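Local coordinates for chorismate mutase and shikimate 5-dehydrogenase fusion protein (PDB 3FBT) that probably catalyses the reversible NADPH-linked reduction of 3-dehydroshikimate to shikimate, as the shikimate dehydrogenase part of a fusion with chorismate mutase, at residues Asn103-Leu113 against Ala136-Asn144; Val118-Gly129 against Leu174-Cys185. All blocks are in the same frame, centred on the assembly; numbering follows the deposited sequence.

Contact 1 (Asn103-Leu113 against Ala136-Asn144). With SO4 (sulfate ion), chain G.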
loop_
_atom_site.group_PDB
_atom_site.type_symbol
_atom_site.label_atom_id
_atom_site.label_comp_id
_atom_site.label_asym_id
_atom_site.label_seq_id
_atom_site.Cartn_x
_atom_site.Cartn_y
_atom_site.Cartn_z
ATOM N N ASN A 103 10.167 -4.026 19.419
ATOM C CA ASN A 103 10.779 -5.261 19.085
ATOM C C ASN A 103 9.887 -6.363 19.507
ATOM O O ASN A 103 9.784 -6.643 20.688
ATOM C CB ASN A 103 12.130 -5.419 19.798
ATOM C CG ASN A 103 12.896 -6.603 19.245
ATOM O OD1 ASN A 103 12.427 -7.711 19.307
ATOM N ND2 ASN A 103 14.005 -6.346 18.596
ATOM N N THR A 104 9.231 -7.012 18.546
ATOM C CA THR A 104 8.311 -8.105 18.862
ATOM C C THR A 104 8.905 -9.515 18.611
ATOM O O THR A 104 8.225 -10.468 18.837
ATOM C CB THR A 104 7.042 -7.990 17.993
ATOM O OG1 THR A 104 7.470 -8.074 16.655
ATOM C CG2 THR A 104 6.322 -6.589 18.219
ATOM N N ASP A 105 10.177 -9.638 18.191
ATOM C CA ASP A 105 10.899 -10.938 18.319
ATOM C C ASP A 105 11.006 -11.392 19.791
ATOM O O ASP A 105 10.817 -12.596 20.113
ATOM C CB ASP A 105 12.326 -10.835 17.765
ATOM C CG ASP A 105 12.335 -10.646 16.242
ATOM O OD1 ASP A 105 11.441 -11.241 15.584
ATOM O OD2 ASP A 105 13.171 -9.864 15.717
ATOM N N TYR A 106 11.369 -10.453 20.648
ATOM C CA TYR A 106 11.450 -10.688 22.107
ATOM C C TYR A 106 10.128 -11.262 22.613
ATOM O O TYR A 106 10.089 -12.275 23.369
ATOM C CB TYR A 106 11.730 -9.354 22.793
ATOM C CG TYR A 106 11.833 -9.450 24.303
ATOM C CD1 TYR A 106 13.058 -9.557 24.909
ATOM C CD2 TYR A 106 10.680 -9.461 25.119
ATOM C CE1 TYR A 106 13.192 -9.656 26.298
ATOM C CE2 TYR A 106 10.780 -9.575 26.536
ATOM C CZ TYR A 106 12.058 -9.687 27.111
ATOM O OH TYR A 106 12.240 -9.786 28.503
ATOM N N ILE A 107 9.009 -10.667 22.151
ATOM C CA ILE A 107 7.683 -11.055 22.676
ATOM C C ILE A 107 7.346 -12.403 22.101
ATOM O O ILE A 107 6.853 -13.299 22.778
ATOM C CB ILE A 107 6.601 -10.040 22.260
ATOM C CG1 ILE A 107 6.986 -8.652 22.757
ATOM C CG2 ILE A 107 5.252 -10.442 22.841
ATOM C CD1 ILE A 107 5.847 -7.604 22.727
ATOM N N GLY A 108 7.592 -12.565 20.801
ATOM C CA GLY A 108 7.316 -13.874 20.186
ATOM C C GLY A 108 8.109 -15.016 20.868
ATOM O O GLY A 108 7.617 -16.150 21.012
ATOM N N PHE A 109 9.353 -14.751 21.201
ATOM C CA PHE A 109 10.223 -15.814 21.704
ATOM C C PHE A 109 9.642 -16.261 23.085
ATOM O O PHE A 109 9.444 -17.434 23.333
ATOM C CB PHE A 109 11.656 -15.301 21.878
ATOM C CG PHE A 109 12.628 -16.359 22.405
ATOM C CD1 PHE A 109 12.931 -17.474 21.663
ATOM C CD2 PHE A 109 13.127 -16.265 23.680
ATOM C CE1 PHE A 109 13.802 -18.443 22.165
ATOM C CE2 PHE A 109 13.994 -17.234 24.181
ATOM C CZ PHE A 109 14.321 -18.318 23.422
ATOM N N GLY A 110 9.292 -15.294 23.912
ATOM C CA GLY A 110 8.670 -15.602 25.198
ATOM C C GLY A 110 7.362 -16.369 25.052
ATOM O O GLY A 110 7.067 -17.236 25.885
ATOM N N LYS A 111 6.568 -16.088 24.008
ATOM C CA LYS A 111 5.295 -16.793 23.922
ATOM C C LYS A 111 5.537 -18.249 23.592
ATOM O O LYS A 111 4.757 -19.156 23.993
ATOM C CB LYS A 111 4.316 -16.164 22.915
ATOM C CG LYS A 111 3.901 -14.716 23.219
ATOM C CD LYS A 111 2.681 -14.539 24.105
ATOM C CE LYS A 111 2.609 -13.039 24.628
ATOM N NZ LYS A 111 1.460 -12.681 25.556
ATOM N N MET A 112 6.591 -18.482 22.808
ATOM C CA MET A 112 6.946 -19.815 22.381
ATOM C C MET A 112 7.410 -20.728 23.582
ATOM O O MET A 112 7.008 -21.897 23.691
ATOM C CB MET A 112 8.000 -19.723 21.295
ATOM C CG MET A 112 8.348 -21.060 20.653
ATOM S SD MET A 112 9.919 -21.069 19.682
ATOM C CE MET A 112 10.963 -19.977 20.482
ATOM N N LEU A 113 8.266 -20.186 24.438
ATOM C CA LEU A 113 8.734 -20.874 25.647
ATOM C C LEU A 113 7.485 -21.164 26.530
ATOM O O LEU A 113 7.261 -22.294 26.867
ATOM C CB LEU A 113 9.774 -20.039 26.413
ATOM C CG LEU A 113 11.051 -19.723 25.593
ATOM C CD1 LEU A 113 12.132 -18.962 26.359
ATOM C CD2 LEU A 113 11.630 -20.968 24.962
ATOM N N ALA A 136 17.588 -10.497 20.681
ATOM C CA ALA A 136 16.334 -10.480 21.451
ATOM C C ALA A 136 16.234 -11.702 22.362
ATOM O O ALA A 136 15.774 -11.593 23.443
ATOM C CB ALA A 136 15.127 -10.403 20.525
ATOM N N VAL A 137 16.669 -12.854 21.917
ATOM C CA VAL A 137 16.677 -14.101 22.740
ATOM C C VAL A 137 17.589 -13.905 24.000
ATOM O O VAL A 137 17.207 -14.271 25.111
ATOM C CB VAL A 137 17.181 -15.252 21.849
ATOM C CG1 VAL A 137 17.632 -16.515 22.618
ATOM C CG2 VAL A 137 16.182 -15.606 20.797
ATOM N N LEU A 138 18.779 -13.300 23.840
ATOM C CA LEU A 138 19.719 -13.079 24.963
ATOM C C LEU A 138 19.155 -12.058 25.954
ATOM O O LEU A 138 19.266 -12.239 27.166
ATOM C CB LEU A 138 21.084 -12.577 24.450
ATOM C CG LEU A 138 21.881 -13.576 23.595
ATOM C CD1 LEU A 138 23.019 -12.926 22.777
ATOM C CD2 LEU A 138 22.418 -14.792 24.446
ATOM N N GLN A 139 18.516 -10.992 25.474
ATOM C CA GLN A 139 17.860 -10.079 26.412
ATOM C C GLN A 139 16.766 -10.804 27.196
ATOM O O GLN A 139 16.647 -10.624 28.420
ATOM C CB GLN A 139 17.260 -8.868 25.710
ATOM C CG GLN A 139 16.744 -7.884 26.670
ATOM C CD GLN A 139 17.887 -7.273 27.427
ATOM O OE1 GLN A 139 18.979 -7.102 26.879
ATOM N NE2 GLN A 139 17.656 -6.947 28.705
ATOM N N TYR A 140 15.951 -11.605 26.497
ATOM C CA TYR A 140 14.909 -12.341 27.202
ATOM C C TYR A 140 15.452 -13.299 28.289
ATOM O O TYR A 140 14.949 -13.261 29.408
ATOM C CB TYR A 140 14.053 -13.107 26.226
ATOM C CG TYR A 140 12.887 -13.810 26.855
ATOM C CD1 TYR A 140 11.629 -13.163 27.012
ATOM C CD2 TYR A 140 13.013 -15.104 27.282
ATOM C CE1 TYR A 140 10.543 -13.812 27.622
ATOM C CE2 TYR A 140 11.938 -15.771 27.907
ATOM C CZ TYR A 140 10.722 -15.149 28.055
ATOM O OH TYR A 140 9.714 -15.894 28.622
ATOM N N LEU A 141 16.452 -14.136 27.960
ATOM C CA LEU A 141 17.009 -15.110 28.906
ATOM C C LEU A 141 17.517 -14.450 30.187
ATOM O O LEU A 141 17.306 -14.932 31.313
ATOM C CB LEU A 141 18.162 -15.893 28.302
ATOM C CG LEU A 141 17.927 -16.696 27.039
ATOM C CD1 LEU A 141 19.277 -17.197 26.485
ATOM C CD2 LEU A 141 16.905 -17.829 27.295
ATOM N N LYS A 142 18.153 -13.328 29.999
ATOM C CA LYS A 142 18.681 -12.569 31.058
ATOM C C LYS A 142 17.545 -11.872 31.851
ATOM O O LYS A 142 17.577 -11.842 33.079
ATOM C CB LYS A 142 19.620 -11.538 30.470
ATOM C CG LYS A 142 19.679 -10.338 31.324
ATOM C CD LYS A 142 20.916 -9.465 31.002
ATOM C CE LYS A 142 21.147 -8.455 32.123
ATOM N NZ LYS A 142 20.043 -7.440 32.105
ATOM N N ASP A 143 16.564 -11.297 31.153
ATOM C CA ASP A 143 15.434 -10.707 31.835
ATOM C C ASP A 143 14.744 -11.745 32.684
ATOM O O ASP A 143 14.118 -11.375 33.641
ATOM C CB ASP A 143 14.396 -10.114 30.882
ATOM C CG ASP A 143 14.828 -8.835 30.339
ATOM O OD1 ASP A 143 15.767 -8.236 30.920
ATOM O OD2 ASP A 143 14.238 -8.420 29.313
ATOM N N ASN A 144 14.803 -13.017 32.285
ATOM C CA ASN A 144 14.153 -14.087 33.027
ATOM C C ASN A 144 15.048 -14.891 33.995
ATOM O O ASN A 144 14.679 -15.957 34.409
ATOM C CB ASN A 144 13.490 -15.065 32.075
ATOM C CG ASN A 144 12.195 -14.564 31.577
ATOM O OD1 ASN A 144 11.154 -15.157 31.852
ATOM N ND2 ASN A 144 12.228 -13.466 30.819
HETATM S S SO4 G . 8.421 -4.434 22.908
HETATM O O1 SO4 G . 9.307 -5.363 23.654
HETATM O O2 SO4 G . 9.261 -3.659 22.002
HETATM O O3 SO4 G . 7.454 -5.339 22.269
HETATM O O4 SO4 G . 7.504 -3.614 23.725
HETATM O O HOH W 1 10.750 -11.619 29.931
#

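Contact 2 (Val118-Gly129 against Leu174-Cys185)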
loop_
_atom_site.group_PDB
_atom_site.type_symbol
_atom_site.label_atom_id
_atom_site.label_comp_id
_atom_site.label_asym_id
_atom_site.label_seq_id
_atom_site.Cartn_x
_atom_site.Cartn_y
_atom_site.Cartn_z
ATOM N N VAL A 118 8.872 -24.255 28.318
ATOM C CA VAL A 118 10.323 -24.441 28.432
ATOM C C VAL A 118 10.711 -23.500 29.503
ATOM O O VAL A 118 10.602 -22.319 29.295
ATOM C CB VAL A 118 11.053 -24.012 27.124
ATOM C CG1 VAL A 118 12.590 -23.954 27.330
ATOM C CG2 VAL A 118 10.690 -24.943 25.970
ATOM N N GLU A 119 11.129 -23.974 30.671
ATOM C CA GLU A 119 11.554 -23.023 31.717
ATOM C C GLU A 119 12.969 -22.474 31.484
ATOM O O GLU A 119 13.840 -23.178 30.987
ATOM C CB GLU A 119 11.495 -23.657 33.117
ATOM C CG GLU A 119 11.701 -22.630 34.224
ATOM C CD GLU A 119 10.810 -21.377 34.033
ATOM O OE1 GLU A 119 9.620 -21.457 34.426
ATOM O OE2 GLU A 119 11.294 -20.320 33.494
ATOM N N ILE A 120 13.182 -21.248 31.926
ATOM C CA ILE A 120 14.391 -20.510 31.740
ATOM C C ILE A 120 14.965 -20.127 33.109
ATOM O O ILE A 120 16.138 -20.364 33.402
ATOM C CB ILE A 120 14.133 -19.208 30.907
ATOM C CG1 ILE A 120 13.967 -19.539 29.396
ATOM C CG2 ILE A 120 15.253 -18.193 31.117
ATOM C CD1 ILE A 120 14.732 -20.853 28.908
ATOM N N LYS A 121 14.162 -19.538 33.955
ATOM C CA LYS A 121 14.670 -19.053 35.235
ATOM C C LYS A 121 15.483 -20.149 35.919
ATOM O O LYS A 121 15.098 -21.302 35.949
ATOM C CB LYS A 121 13.495 -18.645 36.111
ATOM C CG LYS A 121 13.805 -18.470 37.550
ATOM C CD LYS A 121 12.470 -18.289 38.251
ATOM C CE LYS A 121 12.619 -17.289 39.309
ATOM N NZ LYS A 121 13.535 -17.897 40.334
ATOM N N ASN A 122 16.661 -19.810 36.390
ATOM C CA ASN A 122 17.483 -20.825 37.049
ATOM C C ASN A 122 17.990 -21.985 36.209
ATOM O O ASN A 122 18.586 -22.941 36.761
ATOM C CB ASN A 122 16.706 -21.427 38.190
ATOM C CG ASN A 122 17.287 -21.076 39.479
ATOM O OD1 ASN A 122 16.900 -20.080 40.092
ATOM N ND2 ASN A 122 18.271 -21.870 39.917
ATOM N N ASN A 123 17.773 -21.938 34.899
ATOM C CA ASN A 123 18.351 -22.965 34.065
ATOM C C ASN A 123 19.646 -22.465 33.381
ATOM O O ASN A 123 19.923 -21.266 33.337
ATOM C CB ASN A 123 17.349 -23.407 33.014
ATOM C CG ASN A 123 16.123 -24.074 33.601
ATOM O OD1 ASN A 123 15.842 -25.223 33.274
ATOM N ND2 ASN A 123 15.369 -23.354 34.436
ATOM N N ILE A 124 20.416 -23.418 32.872
ATOM C CA ILE A 124 21.655 -23.193 32.104
ATOM C C ILE A 124 21.267 -23.080 30.628
ATOM O O ILE A 124 20.752 -24.062 30.004
ATOM C CB ILE A 124 22.695 -24.315 32.279
ATOM C CG1 ILE A 124 23.208 -24.346 33.734
ATOM C CG2 ILE A 124 23.880 -24.120 31.212
ATOM C CD1 ILE A 124 23.987 -25.664 34.131
ATOM N N CYS A 125 21.448 -21.881 30.088
ATOM C CA CYS A 125 20.939 -21.655 28.733
ATOM C C CYS A 125 22.039 -21.411 27.714
ATOM O O CYS A 125 22.900 -20.536 27.934
ATOM C CB CYS A 125 20.036 -20.450 28.747
ATOM S SG CYS A 125 18.582 -20.702 29.829
ATOM N N VAL A 126 21.965 -22.167 26.624
ATOM C CA VAL A 126 22.953 -22.098 25.585
ATOM C C VAL A 126 22.418 -21.596 24.251
ATOM O O VAL A 126 21.563 -22.207 23.641
ATOM C CB VAL A 126 23.672 -23.495 25.412
ATOM C CG1 VAL A 126 24.569 -23.463 24.198
ATOM C CG2 VAL A 126 24.501 -23.754 26.684
ATOM N N VAL A 127 22.954 -20.501 23.779
ATOM C CA VAL A 127 22.523 -19.964 22.477
ATOM C C VAL A 127 23.518 -20.214 21.355
ATOM O O VAL A 127 24.721 -19.861 21.463
ATOM C CB VAL A 127 22.272 -18.425 22.573
ATOM C CG1 VAL A 127 21.715 -17.866 21.239
ATOM C CG2 VAL A 127 21.395 -18.082 23.714
ATOM N N LEU A 128 23.022 -20.769 20.247
ATOM C CA LEU A 128 23.867 -21.010 19.095
ATOM C C LEU A 128 23.773 -19.908 18.053
ATOM O O LEU A 128 22.676 -19.627 17.539
ATOM C CB LEU A 128 23.532 -22.330 18.418
ATOM C CG LEU A 128 23.339 -23.494 19.398
ATOM C CD1 LEU A 128 22.918 -24.703 18.553
ATOM C CD2 LEU A 128 24.552 -23.728 20.195
ATOM N N GLY A 129 24.923 -19.314 17.728
ATOM C CA GLY A 129 25.021 -18.131 16.862
ATOM C C GLY A 129 24.811 -16.766 17.517
ATOM O O GLY A 129 24.163 -16.619 18.551
ATOM N N LEU A 174 32.027 -26.109 23.479
ATOM C CA LEU A 174 30.640 -26.390 23.823
ATOM C C LEU A 174 30.576 -27.878 24.035
ATOM O O LEU A 174 29.806 -28.365 24.856
ATOM C CB LEU A 174 29.702 -26.045 22.658
ATOM C CG LEU A 174 28.250 -26.553 22.773
ATOM C CD1 LEU A 174 27.533 -25.878 23.967
ATOM C CD2 LEU A 174 27.492 -26.270 21.531
ATOM N N SER A 175 31.364 -28.612 23.251
ATOM C CA SER A 175 31.323 -30.062 23.338
ATOM C C SER A 175 31.730 -30.620 24.720
ATOM O O SER A 175 31.428 -31.773 25.028
ATOM C CB SER A 175 32.070 -30.715 22.167
ATOM O OG SER A 175 33.442 -30.766 22.438
ATOM N N ASN A 176 32.365 -29.794 25.553
ATOM C CA ASN A 176 32.597 -30.114 26.957
ATOM C C ASN A 176 31.533 -29.559 27.934
ATOM O O ASN A 176 31.698 -29.672 29.144
ATOM C CB ASN A 176 33.950 -29.550 27.422
ATOM C CG ASN A 176 35.106 -29.992 26.553
ATOM O OD1 ASN A 176 35.232 -31.165 26.237
ATOM N ND2 ASN A 176 35.948 -29.045 26.144
ATOM N N LEU A 177 30.459 -28.941 27.437
ATOM C CA LEU A 177 29.518 -28.311 28.363
ATOM C C LEU A 177 28.194 -29.097 28.526
ATOM O O LEU A 177 27.659 -29.636 27.567
ATOM C CB LEU A 177 29.251 -26.870 27.992
ATOM C CG LEU A 177 28.818 -26.179 29.292
ATOM C CD1 LEU A 177 29.925 -25.249 29.814
ATOM C CD2 LEU A 177 27.466 -25.461 29.149
ATOM N N LYS A 178 27.655 -29.167 29.749
ATOM C CA LYS A 178 26.309 -29.737 29.870
ATOM C C LYS A 178 25.336 -28.641 30.355
ATOM O O LYS A 178 25.733 -27.709 31.073
ATOM C CB LYS A 178 26.333 -30.989 30.753
ATOM C CG LYS A 178 25.011 -31.673 30.909
ATOM C CD LYS A 178 25.178 -32.894 31.812
ATOM C CE LYS A 178 25.631 -34.069 30.987
ATOM N NZ LYS A 178 24.401 -34.828 30.627
ATOM N N GLY A 179 24.074 -28.706 29.921
ATOM C CA GLY A 179 23.126 -27.690 30.351
ATOM C C GLY A 179 21.670 -28.078 30.192
ATOM O O GLY A 179 21.351 -29.185 29.844
ATOM N N ASP A 180 20.797 -27.119 30.408
ATOM C CA ASP A 180 19.358 -27.347 30.407
ATOM C C ASP A 180 18.705 -27.058 29.057
ATOM O O ASP A 180 18.036 -27.917 28.500
ATOM C CB ASP A 180 18.789 -26.466 31.510
ATOM C CG ASP A 180 19.441 -26.770 32.902
ATOM O OD1 ASP A 180 19.487 -27.971 33.233
ATOM O OD2 ASP A 180 19.915 -25.842 33.660
ATOM N N VAL A 181 18.906 -25.844 28.532
ATOM C CA VAL A 181 18.221 -25.375 27.324
ATOM C C VAL A 181 19.233 -24.928 26.269
ATOM O O VAL A 181 20.120 -24.139 26.577
ATOM C CB VAL A 181 17.301 -24.173 27.682
ATOM C CG1 VAL A 181 16.694 -23.578 26.461
ATOM C CG2 VAL A 181 16.184 -24.606 28.710
ATOM N N ILE A 182 19.105 -25.449 25.051
ATOM C CA ILE A 182 19.986 -25.081 23.959
ATOM C C ILE A 182 19.135 -24.589 22.772
ATOM O O ILE A 182 18.159 -25.235 22.364
ATOM C CB ILE A 182 20.927 -26.279 23.506
ATOM C CG1 ILE A 182 21.768 -25.924 22.293
ATOM C CG2 ILE A 182 20.139 -27.542 23.205
ATOM C CD1 ILE A 182 22.635 -27.144 21.733
ATOM N N ILE A 183 19.528 -23.430 22.243
ATOM C CA ILE A 183 18.703 -22.655 21.300
ATOM C C ILE A 183 19.497 -22.343 20.030
ATOM O O ILE A 183 20.551 -21.712 20.101
ATOM C CB ILE A 183 18.281 -21.331 21.959
ATOM C CG1 ILE A 183 17.553 -21.609 23.280
ATOM C CG2 ILE A 183 17.401 -20.470 20.980
ATOM C CD1 ILE A 183 17.715 -20.508 24.270
ATOM N N ASN A 184 18.989 -22.749 18.889
ATOM C CA ASN A 184 19.624 -22.465 17.629
ATOM C C ASN A 184 19.176 -21.122 17.093
ATOM O O ASN A 184 18.006 -20.926 16.805
ATOM C CB ASN A 184 19.203 -23.482 16.601
ATOM C CG ASN A 184 19.826 -23.203 15.293
ATOM O OD1 ASN A 184 21.023 -22.910 15.250
ATOM N ND2 ASN A 184 19.029 -23.235 14.194
ATOM N N CYS A 185 20.103 -20.193 16.968
ATOM C CA CYS A 185 19.819 -18.914 16.347
ATOM C C CYS A 185 20.558 -18.760 15.007
ATOM O O CYS A 185 20.551 -17.681 14.421
ATOM C CB CYS A 185 20.255 -17.811 17.319
ATOM S SG CYS A 185 19.048 -17.569 18.611
#

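Contact 1 (Asn103-Leu113 against Ala136-Asn144)
An aromatic cluster of Tyr106, Phe109 and Tyr140 joins the helix that leaves the substrate-binding domain, 105-113, to the helix that follows the first strand of the nucleotide-binding domain, 136-143; their axes come within 8.8 Å and cross at -57°. Each helix sends a tyrosine knob into the other: Tyr106 sits among Ala136, Gln139, Tyr140 and Asp143, and Tyr140 among Tyr106, Phe109, Gly110 and Leu113. The two rings make an edge-to-face pair, Tyr140 turning its edge, led by CD1, to a face of Tyr106, with planes 65° apart. With CG of Tyr106 anti to its own backbone N (chi1 180°), the ring reaches along helix 136-143, where a long side chain with a polar end is useful: Tyr106 OH donates to Asp143 OD2 at 2.6 Å, on the anti lone pair. A water 2.8 Å from Tyr106 OH donates to it as well, so the hydroxyl is gripped twice. Gln139 NE2 holds the other carboxylate oxygen, Asp143 OD1, from above its plane at 3.2 Å, which helps fix the rotation of the Asp143 carboxylate. Gly110, lacking a side chain, lets Tyr140 lie close, its CZ 3.5 Å from Gly110 CA. Phe109 points an edge toward a face of Tyr140 in an offset pair, while Val137 CG2 stands over the centre of the Phe109 ring, 3.9 Å from its centroid, a CH-pi contact. Leu113 CD1 packs on the Tyr140 ring, 3.6 Å from CE2. Where helix 105-113 begins, small Ala136 packs on Tyr106, and Asn103 OD1 caps Tyr106 N while its ND2 donates to Ala88 O. Asp105, a predicted shikimate ligand, lies beside Asn90 and Gln243. Helix 81-86 packs against Tyr106 and Gln139, helix 237-252 touches Asp105, and strand 148-153 meets Leu138 and Leu141.

Contact 2 (Val118-Gly129 against Leu174-Cys185)
Leu174 begins the packing, its CD1 lying 3.8 Å from Val126 CG1 and its CD2 against Leu128; a type I turn then carries the chain to Leu177, whose CD2 meets Ile124 and Val126. Bare Gly179 lets Ile124 CG2 come within 3.7 Å of its CA. Asp180, with CG beside its own backbone N (chi1 -57°), turns its carboxylate to the start of the neighbouring strand, where OD2 accepts from Ile124 N at 2.6 Å on its anti lone pair. Ile124 O takes two donors, Asp180 N and Val181 N. From Val181 the strands run parallel, 16° apart, and beta-branched residues suit these extended positions. Val181 O accepts from Val126 N, and its CG2 packs on Val118 and Ile120. Ile182, on the other face, reaches Leu128 CD1 with its own CD1 at 4.0 Å. Ile183 N donates to Val126 O (2.8 Å) and Ile183 O accepts from Leu128 N. Asn184 turns its amide to Asp212, and Cys185 N finishes the ladder on Leu128 O (2.7 Å). These are central strands of a parallel Rossmann sheet; the first of them ends at Leu128 and is followed by Gly129, which opens the glycine-rich turn predicted to bind NADP(+).

Overall arrangement
Contacts 1 and 2 lie about 14 Å apart, centre to centre, and their segments alternate along the chain: helix 105-115, strand 124-128, helix 134-143, then strand 181-184. Strand 124-128 and helix 134-143 thus form the first strand-turn-helix of the nucleotide-binding domain, with the predicted NADP(+) turn between them. The contacts meet directly: Leu138 CD2 packs on Val127 CG2 at 3.5 Å, Leu113 CD1 touches Ile120, and Phe109 rests on Ile183. The helices of contact 1 therefore pack on the sheet face that bears Cys125, Val127 and Ile183, linking the core of the parallel sheet in contact 2 to the crossing from the substrate-binding domain, where shikimate probably binds.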